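Local coordinates for EmGH1 (Erythrobacter marinus, PDB 5Z87), which probably acts as a beta-glucosidase of glycoside hydrolase family 3, releasing glucose from the non-reducing ends of beta-linked glucosides, at residues G325-S329 with E330-A334. Residues are numbered along the deposited sequence; the frame is centred on the assembly and turned at random.
Sequences GVAGS and EAEAA
Ser329 turns OG back between its own N and carbonyl carbon (chi1 58°), which faces it toward Glu332 N in the first turn of helix 330-340. Glu332 holds CG anti to its backbone N (chi1 178°) with the chain extended, and this carries the carboxylate back to Gly328 in the loop. Ser329 is the N-cap. Ser329 OG accepts from Glu332 N at 3.1 Å, and the bond is nearly straight. Ser329 OG also lies 3.5 Å from Glu332 CB. Glu332 OE1 accepts from Gly328 N. Glu332 OE1 is modelled only 2.5 Å from Gly328 N, a very short contact whose exact length is doubtful. This return bond goes to the residue before the N-cap. It is therefore shifted by one residue from a classical capping box, in which the glutamate would take the N-H of the cap itself. Ala333 N donates to Ser329 O at 2.9 Å and begins the regular helical bonding. Next to these bonds, the methyl groups of Ala327 and Ala333 meet, CB to CB, at 3.8 Å. Glu332 CG lies alongside Ala327 CB at 4.0 Å. The carboxylate of Glu330 forms a salt bridge with Arg318. The loop follows helix 319-322 and stays tied to it: Ala327 O is hydrogen-bonded to His321 ND1, and Ala327 CB packs on Ile320. Val326 touches Met336 farther along helix 330-340 and Ser717 of the second subunit. Ala331 and Ala334 rest on helix 355-360. This helix-loop-helix lies in the N-terminal TIM-barrel domain and follows strand 309-311 in the chain.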
loop_
_atom_site.group_PDB
_atom_site.type_symbol
_atom_site.label_atom_id
_atom_site.label_comp_id
_atom_site.label_asym_id
_atom_site.label_seq_id
_atom_site.Cartn_x
_atom_site.Cartn_y
_atom_site.Cartn_z
ATOM N N GLY A 325 -19.552 -10.638 0.179
ATOM C CA GLY A 325 -20.361 -10.872 -1.006
ATOM C C GLY A 325 -19.866 -12.014 -1.862
ATOM O O GLY A 325 -20.014 -11.979 -3.087
ATOM N N VAL A 326 -19.273 -13.032 -1.248
ATOM C CA VAL A 326 -18.766 -14.179 -1.979
ATOM C C VAL A 326 -19.731 -15.355 -1.909
ATOM O O VAL A 326 -19.968 -16.018 -2.918
ATOM C CB VAL A 326 -17.359 -14.554 -1.469
ATOM C CG1 VAL A 326 -16.926 -15.937 -1.986
ATOM C CG2 VAL A 326 -16.364 -13.486 -1.904
ATOM N N ALA A 327 -20.325 -15.604 -0.744
ATOM C CA ALA A 327 -21.372 -16.602 -0.610
ATOM C C ALA A 327 -22.729 -15.974 -0.899
ATOM O O ALA A 327 -23.013 -14.852 -0.470
ATOM C CB ALA A 327 -21.365 -17.211 0.796
ATOM N N GLY A 328 -23.577 -16.717 -1.614
ATOM C CA GLY A 328 -24.887 -16.214 -1.976
ATOM C C GLY A 328 -25.885 -16.195 -0.841
ATOM O O GLY A 328 -26.904 -15.502 -0.937
ATOM N N SER A 329 -25.607 -16.914 0.240
ATOM C CA SER A 329 -26.538 -16.970 1.355
ATOM C C SER A 329 -25.766 -17.398 2.593
ATOM O O SER A 329 -24.607 -17.800 2.515
ATOM C CB SER A 329 -27.678 -17.947 1.067
ATOM O OG SER A 329 -27.139 -19.235 0.812
ATOM N N GLU A 330 -26.445 -17.351 3.738
ATOM C CA GLU A 330 -25.829 -17.842 4.967
ATOM C C GLU A 330 -25.573 -19.344 4.904
ATOM O O GLU A 330 -24.508 -19.814 5.326
ATOM C CB GLU A 330 -26.699 -17.480 6.162
ATOM C CG GLU A 330 -26.968 -15.996 6.255
ATOM C CD GLU A 330 -27.628 -15.624 7.569
ATOM O OE1 GLU A 330 -28.552 -16.351 7.986
ATOM O OE2 GLU A 330 -27.215 -14.617 8.189
ATOM N N ALA A 331 -26.517 -20.110 4.351
ATOM C CA ALA A 331 -26.295 -21.545 4.164
ATOM C C ALA A 331 -25.095 -21.815 3.267
ATOM O O ALA A 331 -24.297 -22.724 3.544
ATOM C CB ALA A 331 -27.543 -22.206 3.576
ATOM N N GLU A 332 -24.962 -21.053 2.167
ATOM C CA GLU A 332 -23.786 -21.217 1.321
ATOM C C GLU A 332 -22.512 -20.807 2.050
ATOM O O GLU A 332 -21.454 -21.398 1.817
ATOM C CB GLU A 332 -23.925 -20.426 0.013
ATOM C CG GLU A 332 -22.665 -20.572 -0.853
ATOM C CD GLU A 332 -22.799 -20.084 -2.304
ATOM O OE1 GLU A 332 -23.368 -18.997 -2.545
ATOM O OE2 GLU A 332 -22.302 -20.795 -3.209
ATOM N N ALA A 333 -22.592 -19.821 2.950
ATOM C CA ALA A 333 -21.408 -19.409 3.706
ATOM C C ALA A 333 -20.935 -20.520 4.637
ATOM O O ALA A 333 -19.735 -20.830 4.697
ATOM C CB ALA A 333 -21.702 -18.132 4.506
ATOM N N ALA A 334 -21.865 -21.126 5.378
ATOM C CA ALA A 334 -21.514 -22.259 6.230
ATOM C C ALA A 334 -20.815 -23.345 5.424
ATOM O O ALA A 334 -19.780 -23.873 5.849
ATOM C CB ALA A 334 -22.775 -22.802 6.918
#